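Periplasmic divalent cation tolerance protein (Xylella fastidiosa, PDB 2NUH) is of uncertain function but belongs to the CutA family, is linked to divalent cation tolerance and may bind copper ions. Local coordinates at residues A[13-18]-A[54-59]. Numbering follows the deposited sequence.
Sequences PDLPSA and QEIQLL
Ile56 packs against Leu15 and Ala18 of helix 15-27 and against the backbone of the N-cap residue Asp14. The contact belongs to the ferredoxin-like fold of the CutA family, where two helices, here 15-27 and 67-77, pack on one face of an antiparallel sheet. Here the first turn of the helix after strand 5-12 rests on strand 50-63, the neighbour of strand 5-12 in the sheet. The two branches of Ile56 diverge: the CG1-CD1 branch meets Asp14 and Leu15, and the CG2 methyl meets Ala18. CD1 reaches CD2 of Leu15 at 3.7 Å, and the two side chains cross at about a right angle. CG1 lies 3.6 Å from the backbone O of Asp14. CG2 touches CB of Ala18 at 3.8 Å. The first torsion explains this split: CG2 is anti to the backbone N, while CG1 is anti to the carbonyl carbon (chi1 -51°). Two residues along the strand, Leu58 points to the same face, and its CD2 packs 3.9 Å from Ala18 CB. The small methyl of Ala18 thus sits against both strand residues. Gln36 of strand 33-38 also borders Ala18, Ile56 and Leu58.

No hydrogen bond joins the two segments. At the edge, the O atoms of Pro13 and Gln54 approach to 3.4 Å, but both are acceptors. The strand is held from elsewhere, since Ile56 and Leu58 pair through their backbones with Cys12 and Ser10 of strand 5-12. The carboxylate of Glu55 turns to other partners: OE1 bonds to Ser42, and OE2 to Tyr80 and Thr11.

The helix start is fixed by its own cap. Asp14 O accepts from Ala18 N at 3.1 Å in the first helical turn. As N-cap, Asp14 accepts from Ser17 N through OD1, at 3.0 Å and 164°.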
ATOM      1  N   PRO A  13       8.077  -2.561  -8.110  1.00 15.11           N
ATOM      2  CA  PRO A  13       8.896  -3.439  -8.927  1.00 15.91           C
ATOM      3  C   PRO A  13       9.967  -4.200  -8.165  1.00 16.96           C
ATOM      4  O   PRO A  13      10.442  -5.231  -8.653  1.00 18.08           O
ATOM      5  CB  PRO A  13       9.550  -2.486  -9.921  1.00 15.63           C
ATOM      6  CG  PRO A  13       9.551  -1.161  -9.242  1.00 15.75           C
ATOM      7  CD  PRO A  13       8.327  -1.135  -8.377  1.00 15.33           C
ATOM      8  N   ASP A  14      10.384  -3.702  -7.007  1.00 17.59           N
ATOM      9  CA  ASP A  14      11.462  -4.388  -6.313  1.00 18.35           C
ATOM     10  C   ASP A  14      11.539  -4.075  -4.850  1.00 18.21           C
ATOM     11  O   ASP A  14      10.717  -3.331  -4.327  1.00 17.49           O
ATOM     12  CB  ASP A  14      12.792  -4.040  -6.962  1.00 18.34           C
ATOM     13  CG  ASP A  14      13.114  -2.562  -6.893  1.00 19.49           C
ATOM     14  OD1 ASP A  14      12.456  -1.784  -6.155  1.00 19.01           O
ATOM     15  OD2 ASP A  14      14.059  -2.170  -7.591  1.00 21.41           O
ATOM     16  N   LEU A  15      12.545  -4.637  -4.189  1.00 17.96           N
ATOM     17  CA  LEU A  15      12.657  -4.483  -2.752  1.00 17.29           C
ATOM     18  C   LEU A  15      12.966  -3.055  -2.290  1.00 17.25           C
ATOM     19  O   LEU A  15      12.354  -2.609  -1.340  1.00 16.44           O
ATOM     20  CB  LEU A  15      13.597  -5.527  -2.117  1.00 18.28           C
ATOM     21  CG  LEU A  15      13.131  -6.991  -2.232  1.00 19.84           C
ATOM     22  CD1 LEU A  15      14.264  -7.953  -1.890  1.00 22.33           C
ATOM     23  CD2 LEU A  15      11.887  -7.309  -1.402  1.00 20.62           C
ATOM     24  N   PRO A  16      13.908  -2.331  -2.938  1.00 16.11           N
ATOM     25  CA  PRO A  16      14.090  -0.978  -2.435  1.00 15.82           C
ATOM     26  C   PRO A  16      12.839  -0.137  -2.533  1.00 14.67           C
ATOM     27  O   PRO A  16      12.522   0.578  -1.596  1.00 14.28           O
ATOM     28  CB  PRO A  16      15.194  -0.404  -3.334  1.00 15.75           C
ATOM     29  CG  PRO A  16      15.916  -1.604  -3.800  1.00 17.17           C
ATOM     30  CD  PRO A  16      14.863  -2.629  -4.017  1.00 17.22           C
ATOM     31  N   SER A  17      12.106  -0.222  -3.642  1.00 14.45           N
ATOM     32  CA  SER A  17      10.896   0.582  -3.713  1.00 14.05           C
ATOM     33  C   SER A  17       9.894   0.188  -2.641  1.00 13.76           C
ATOM     34  O   SER A  17       9.245   1.051  -2.065  1.00 13.30           O
ATOM     35  CB  SER A  17      10.255   0.574  -5.093  1.00 15.62           C
ATOM     36  OG  SER A  17      10.037  -0.731  -5.526  1.00 15.62           O
ATOM     37  N   ALA A  18       9.796  -1.110  -2.361  1.00 12.59           N
ATOM     38  CA  ALA A  18       8.883  -1.566  -1.315  1.00 13.06           C
ATOM     39  C   ALA A  18       9.352  -1.060   0.027  1.00 12.81           C
ATOM     40  O   ALA A  18       8.542  -0.658   0.852  1.00 12.46           O
ATOM     41  CB  ALA A  18       8.778  -3.101  -1.317  1.00 13.64           C
ATOM     42  N   GLN A  54       7.781  -8.789 -12.550  1.00 15.74           N
ATOM     43  CA  GLN A  54       8.026  -9.247 -11.195  1.00 16.93           C
ATOM     44  C   GLN A  54       7.785  -8.074 -10.280  1.00 16.06           C
ATOM     45  O   GLN A  54       8.210  -6.953 -10.570  1.00 16.48           O
ATOM     46  CB  GLN A  54       9.467  -9.737 -11.052  1.00 17.28           C
ATOM     47  CG  GLN A  54       9.793 -10.925 -11.954  1.00 19.94           C
ATOM     48  CD  GLN A  54      11.248 -11.340 -11.888  1.00 20.30           C
ATOM     49  OE1 GLN A  54      12.145 -10.501 -11.787  1.00 26.38           O
ATOM     50  NE2 GLN A  54      11.492 -12.643 -11.968  1.00 25.80           N
ATOM     51  N   GLU A  55       7.084  -8.324  -9.184  1.00 14.55           N
ATOM     52  CA  GLU A  55       6.721  -7.249  -8.286  1.00 14.22           C
ATOM     53  C   GLU A  55       6.754  -7.704  -6.847  1.00 13.16           C
ATOM     54  O   GLU A  55       6.889  -8.886  -6.548  1.00 13.13           O
ATOM     55  CB  GLU A  55       5.316  -6.749  -8.609  1.00 14.64           C
ATOM     56  CG  GLU A  55       5.186  -6.128  -9.969  1.00 16.07           C
ATOM     57  CD  GLU A  55       3.946  -5.297 -10.071  1.00 17.59           C
ATOM     58  OE1 GLU A  55       2.841  -5.863 -10.013  1.00 17.64           O
ATOM     59  OE2 GLU A  55       4.061  -4.063 -10.147  1.00 20.28           O
ATOM     60  N   ILE A  56       6.646  -6.727  -5.963  1.00 12.60           N
ATOM     61  CA  ILE A  56       6.374  -6.947  -4.556  1.00 12.77           C
ATOM     62  C   ILE A  56       4.975  -6.427  -4.330  1.00 12.06           C
ATOM     63  O   ILE A  56       4.657  -5.316  -4.749  1.00 11.84           O
ATOM     64  CB  ILE A  56       7.327  -6.123  -3.685  1.00 13.44           C
ATOM     65  CG1 ILE A  56       8.785  -6.342  -4.119  1.00 15.72           C
ATOM     66  CG2 ILE A  56       7.098  -6.389  -2.186  1.00 13.55           C
ATOM     67  CD1 ILE A  56       9.269  -7.741  -3.950  1.00 17.93           C
ATOM     68  N   GLN A  57       4.131  -7.231  -3.696  1.00 11.09           N
ATOM     69  CA  GLN A  57       2.796  -6.797  -3.363  1.00 11.23           C
ATOM     70  C   GLN A  57       2.835  -6.096  -2.027  1.00 11.46           C
ATOM     71  O   GLN A  57       3.447  -6.594  -1.082  1.00 12.40           O
ATOM     72  CB  GLN A  57       1.851  -8.003  -3.313  1.00 11.92           C
ATOM     73  CG  GLN A  57       0.439  -7.653  -2.874  1.00 12.16           C
ATOM     74  CD  GLN A  57      -0.324  -6.920  -3.936  1.00 13.54           C
ATOM     75  OE1 GLN A  57      -0.883  -5.837  -3.697  1.00 15.15           O
ATOM     76  NE2 GLN A  57      -0.347  -7.486  -5.116  1.00 10.26           N
ATOM     77  N   LEU A  58       2.193  -4.935  -1.950  1.00 10.97           N
ATOM     78  CA  LEU A  58       2.103  -4.216  -0.698  1.00 11.12           C
ATOM     79  C   LEU A  58       0.699  -4.273  -0.165  1.00 11.04           C
ATOM     80  O   LEU A  58      -0.275  -4.210  -0.924  1.00 10.91           O
ATOM     81  CB  LEU A  58       2.487  -2.746  -0.869  1.00 11.31           C
ATOM     82  CG  LEU A  58       3.877  -2.442  -1.414  1.00 12.02           C
ATOM     83  CD1 LEU A  58       4.003  -0.934  -1.430  1.00 15.11           C
ATOM     84  CD2 LEU A  58       4.953  -3.044  -0.546  1.00 13.28           C
ATOM     85  N   LEU A  59       0.619  -4.405   1.150  1.00 10.99           N
ATOM     86  CA  LEU A  59      -0.632  -4.316   1.876  1.00 11.63           C
ATOM     87  C   LEU A  59      -0.413  -3.243   2.909  1.00 11.33           C
ATOM     88  O   LEU A  59       0.337  -3.424   3.862  1.00 11.45           O
ATOM     89  CB  LEU A  59      -0.984  -5.633   2.576  1.00 12.29           C
ATOM     90  CG  LEU A  59      -1.313  -6.859   1.742  1.00 15.08           C
ATOM     91  CD1 LEU A  59      -1.490  -8.037   2.664  1.00 17.13           C
ATOM     92  CD2 LEU A  59      -2.577  -6.637   0.962  1.00 18.67           C
TER